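CBS domain-containing protein (PDB 3FHM) binds adenosine nucleotides, AMP and NADH, through a pair of CBS domains and is otherwise of uncharacterized function. Local coordinates at residues I58-V63 and F124-V129. Sequence-based numbering, arbitrary orientation.
Sequences IGAVVV and FRHVPV. With AMP (adenosine monophosphate), chain E; NAI (1,4-dihydronicotinamide adenine dinucleotide), chain F.
Phosphate oxygen O2A of the bound NADH is held from both segments at once: Gly59 N donates to NAI O2A over 2.7 Å, and His126 NE2 donates to the same NAI O2A over 2.8 Å. The second ring nitrogen serves the other nucleotide, since His126 ND1 reaches AMP O1P at 3.2 Å and 161°. Both phosphate oxygens lie at the imidazole edge, near its plane, so the ring bridges the two ligands. With a donor bond assigned to each nitrogen beside two phosphates, the imidazole is probably biased toward its protonated form.

Between the segments themselves there is no hydrogen bond. The direct link is a CH-pi contact: the Ala60 methyl CB stands 3.5 Å from the His126 ring centroid and 6° off the normal, squarely over one face. With CG turned away from the carbonyl carbon (chi1 -74°), the His126 ring is carried toward Ala60, and its rotation about CB-CG presents a face to the methyl.

Each segment also frames an adenine. Ile58 lays CB and CD1 against the NADH base, whose amino group makes a weak bond to Ala60 O. One face of the Phe124 ring lies over the AMP base, the two planes nearly parallel, with Phe124 CG 3.6 Å from AMP C4, while Arg125 NE binds AMP O3P at 2.9 Å. The guanidinium continues to Glu76 of the second subunit through a salt bridge from NH1.

The two segments belong to the first and second CBS domains, meeting near the centre of the chain in the paired-CBS (Bateman) arrangement. Strand 60-64 runs between strands 39-40 and 70-75; strand 126-131 pairs antiparallel with 134-140, and Val127 packs on helix 112-122.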
loop_
_atom_site.group_PDB
_atom_site.type_symbol
_atom_site.label_atom_id
_atom_site.label_comp_id
_atom_site.label_asym_id
_atom_site.label_seq_id
_atom_site.Cartn_x
_atom_site.Cartn_y
_atom_site.Cartn_z
ATOM N N ILE A 58 0.144 8.797 5.254
ATOM C CA ILE A 58 0.164 8.409 3.839
ATOM C C ILE A 58 1.154 7.277 3.515
ATOM O O ILE A 58 1.935 6.939 4.328
ATOM C CB ILE A 58 0.344 9.656 2.945
ATOM C CG1 ILE A 58 1.736 10.300 3.151
ATOM C CG2 ILE A 58 -0.745 10.592 3.239
ATOM C CD1 ILE A 58 1.780 11.842 2.973
ATOM N N GLY A 59 1.077 6.672 2.351
ATOM C CA GLY A 59 1.980 5.599 2.001
ATOM C C GLY A 59 3.166 5.982 1.116
ATOM O O GLY A 59 4.014 5.130 0.827
ATOM N N ALA A 60 3.242 7.251 0.706
ATOM C CA ALA A 60 4.136 7.706 -0.297
ATOM C C ALA A 60 4.581 9.139 -0.017
ATOM O O ALA A 60 3.850 9.940 0.586
ATOM C CB ALA A 60 3.449 7.679 -1.591
ATOM N N VAL A 61 5.808 9.454 -0.429
ATOM C CA VAL A 61 6.302 10.818 -0.436
ATOM C C VAL A 61 7.141 11.023 -1.690
ATOM O O VAL A 61 7.875 10.112 -2.127
ATOM C CB VAL A 61 7.052 11.306 0.877
ATOM C CG1 VAL A 61 6.039 11.657 2.023
ATOM C CG2 VAL A 61 8.094 10.396 1.337
ATOM N N VAL A 62 6.993 12.193 -2.302
ATOM C CA VAL A 62 7.719 12.511 -3.528
ATOM C C VAL A 62 9.014 13.232 -3.133
ATOM O O VAL A 62 8.983 14.180 -2.307
ATOM C CB VAL A 62 6.855 13.403 -4.508
ATOM C CG1 VAL A 62 7.538 13.657 -5.802
ATOM C CG2 VAL A 62 5.533 12.744 -4.778
ATOM N N VAL A 63 10.128 12.765 -3.707
ATOM C CA VAL A 63 11.445 13.362 -3.486
ATOM C C VAL A 63 11.740 14.501 -4.466
ATOM O O VAL A 63 11.953 14.264 -5.668
ATOM C CB VAL A 63 12.654 12.349 -3.592
ATOM C CG1 VAL A 63 13.882 12.899 -2.891
ATOM C CG2 VAL A 63 12.303 11.024 -3.010
ATOM N N PHE A 124 2.643 -0.779 -9.109
ATOM C CA PHE A 124 2.734 0.220 -8.048
ATOM C C PHE A 124 1.346 0.850 -7.893
ATOM O O PHE A 124 0.493 0.620 -8.775
ATOM C CB PHE A 124 3.797 1.267 -8.388
ATOM C CG PHE A 124 3.699 1.800 -9.770
ATOM C CD1 PHE A 124 4.529 1.330 -10.752
ATOM C CD2 PHE A 124 2.740 2.765 -10.107
ATOM C CE1 PHE A 124 4.448 1.797 -12.084
ATOM C CE2 PHE A 124 2.662 3.237 -11.445
ATOM C CZ PHE A 124 3.551 2.733 -12.425
ATOM N N ARG A 125 1.173 1.673 -6.842
ATOM C CA ARG A 125 -0.119 2.112 -6.312
ATOM C C ARG A 125 -0.298 3.635 -6.221
ATOM O O ARG A 125 -1.319 4.160 -5.627
ATOM C CB ARG A 125 -0.224 1.570 -4.874
ATOM C CG ARG A 125 -0.602 0.113 -4.762
ATOM C CD ARG A 125 -0.829 -0.418 -3.333
ATOM N NE ARG A 125 0.414 -0.528 -2.564
ATOM C CZ ARG A 125 0.616 -1.312 -1.513
ATOM N NH1 ARG A 125 1.754 -1.293 -0.886
ATOM N NH2 ARG A 125 -0.288 -2.127 -1.084
ATOM N N HIS A 126 0.713 4.357 -6.724
ATOM C CA HIS A 126 0.756 5.809 -6.604
ATOM C C HIS A 126 1.100 6.347 -7.977
ATOM O O HIS A 126 2.041 5.834 -8.684
ATOM C CB HIS A 126 1.734 6.239 -5.520
ATOM C CG HIS A 126 1.239 5.997 -4.114
ATOM N ND1 HIS A 126 1.729 4.971 -3.313
ATOM C CD2 HIS A 126 0.271 6.637 -3.377
ATOM C CE1 HIS A 126 1.119 5.029 -2.133
ATOM N NE2 HIS A 126 0.220 6.018 -2.146
ATOM N N VAL A 127 0.279 7.312 -8.424
ATOM C CA VAL A 127 0.630 8.033 -9.673
ATOM C C VAL A 127 0.504 9.562 -9.532
ATOM O O VAL A 127 -0.583 10.069 -9.273
ATOM C CB VAL A 127 0.037 7.396 -11.026
ATOM C CG1 VAL A 127 -0.718 6.099 -10.801
ATOM C CG2 VAL A 127 -0.794 8.417 -11.855
ATOM N N PRO A 128 1.673 10.260 -9.604
ATOM C CA PRO A 128 1.820 11.718 -9.535
ATOM C C PRO A 128 1.132 12.316 -10.743
ATOM O O PRO A 128 1.280 11.772 -11.847
ATOM C CB PRO A 128 3.361 11.916 -9.648
ATOM C CG PRO A 128 3.947 10.682 -9.178
ATOM C CD PRO A 128 2.993 9.616 -9.729
ATOM N N VAL A 129 0.398 13.408 -10.547
ATOM C CA VAL A 129 -0.256 14.146 -11.673
ATOM C C VAL A 129 0.571 15.350 -12.221
ATOM O O VAL A 129 1.025 16.240 -11.470
ATOM C CB VAL A 129 -1.766 14.564 -11.370
ATOM C CG1 VAL A 129 -2.470 15.082 -12.628
ATOM C CG2 VAL A 129 -2.577 13.421 -10.789
HETATM P P AMP E . 3.572 1.325 -4.006
HETATM O O1P AMP E . 3.469 2.642 -4.675
HETATM O O2P AMP E . 3.945 1.333 -2.568
HETATM O O3P AMP E . 2.442 0.395 -4.434
HETATM O "O5'" AMP E . 4.978 0.988 -4.710
HETATM C "C5'" AMP E . 5.725 -0.250 -4.731
HETATM C "C4'" AMP E . 6.940 0.048 -5.625
HETATM O "O4'" AMP E . 6.523 0.774 -6.770
HETATM C "C3'" AMP E . 7.932 0.985 -4.946
HETATM O "O3'" AMP E . 9.289 0.771 -5.320
HETATM C "C2'" AMP E . 7.627 2.312 -5.511
HETATM O "O2'" AMP E . 8.818 3.048 -5.540
HETATM C "C1'" AMP E . 7.221 1.989 -6.887
HETATM N N9 AMP E . 6.427 3.135 -7.372
HETATM C C8 AMP E . 5.479 3.890 -6.753
HETATM N N7 AMP E . 4.996 4.929 -7.517
HETATM C C5 AMP E . 5.640 4.802 -8.658
HETATM C C6 AMP E . 5.612 5.543 -9.910
HETATM N N6 AMP E . 4.794 6.605 -10.066
HETATM N N1 AMP E . 6.441 5.108 -10.876
HETATM C C2 AMP E . 7.290 4.045 -10.726
HETATM N N3 AMP E . 7.392 3.315 -9.620
HETATM C C4 AMP E . 6.580 3.654 -8.574
HETATM P PA NAI F . -2.184 5.994 1.022
HETATM O O1A NAI F . -2.505 5.592 2.406
HETATM O O2A NAI F . -0.772 6.200 0.501
HETATM O O5B NAI F . -2.886 7.377 0.707
HETATM C C5B NAI F . -3.971 7.880 1.530
HETATM C C4B NAI F . -4.433 9.192 0.957
HETATM O O4B NAI F . -3.379 10.146 0.952
HETATM C C3B NAI F . -4.760 8.948 -0.480
HETATM O O3B NAI F . -5.966 9.714 -0.676
HETATM C C2B NAI F . -3.656 9.565 -1.266
HETATM O O2B NAI F . -4.298 10.367 -2.201
HETATM C C1B NAI F . -3.071 10.573 -0.346
HETATM N N9A NAI F . -1.611 10.720 -0.524
HETATM C C8A NAI F . -0.714 9.729 -0.668
HETATM N N7A NAI F . 0.524 10.257 -0.829
HETATM C C5A NAI F . 0.427 11.581 -0.762
HETATM C C6A NAI F . 1.360 12.714 -0.828
HETATM N N6A NAI F . 2.684 12.487 -1.003
HETATM N N1A NAI F . 0.876 13.976 -0.717
HETATM C C2A NAI F . -0.437 14.184 -0.546
HETATM N N3A NAI F . -1.316 13.177 -0.452
HETATM C C4A NAI F . -0.962 11.882 -0.561
HETATM O O3 NAI F . -2.867 5.158 -0.168
HETATM P PN NAI F . -3.914 3.908 -0.227
HETATM O O1N NAI F . -3.382 2.517 -0.413
HETATM O O2N NAI F . -4.738 4.416 -1.355
HETATM O O5D NAI F . -4.703 3.950 1.178
HETATM C C5D NAI F . -4.462 3.157 2.348
HETATM C C4D NAI F . -5.826 2.695 2.847
HETATM O O4D NAI F . -6.679 3.846 3.036
HETATM C C3D NAI F . -6.513 1.789 1.780
HETATM O O3D NAI F . -7.157 0.655 2.376
HETATM C C2D NAI F . -7.617 2.618 1.133
HETATM O O2D NAI F . -8.735 1.827 0.674
HETATM C C1D NAI F . -7.893 3.633 2.264
HETATM N N1N NAI F . -8.270 4.893 1.708
HETATM C C2N NAI F . -9.431 5.413 2.152
HETATM C C3N NAI F . -9.898 6.645 1.645
HETATM C C7N NAI F . -11.189 7.200 2.217
HETATM O O7N NAI F . -11.622 8.303 1.837
HETATM N N7N NAI F . -11.792 6.485 3.176
HETATM C C4N NAI F . -9.146 7.335 0.666
HETATM C C5N NAI F . -7.945 6.751 0.199
HETATM C C6N NAI F . -7.500 5.503 0.745
#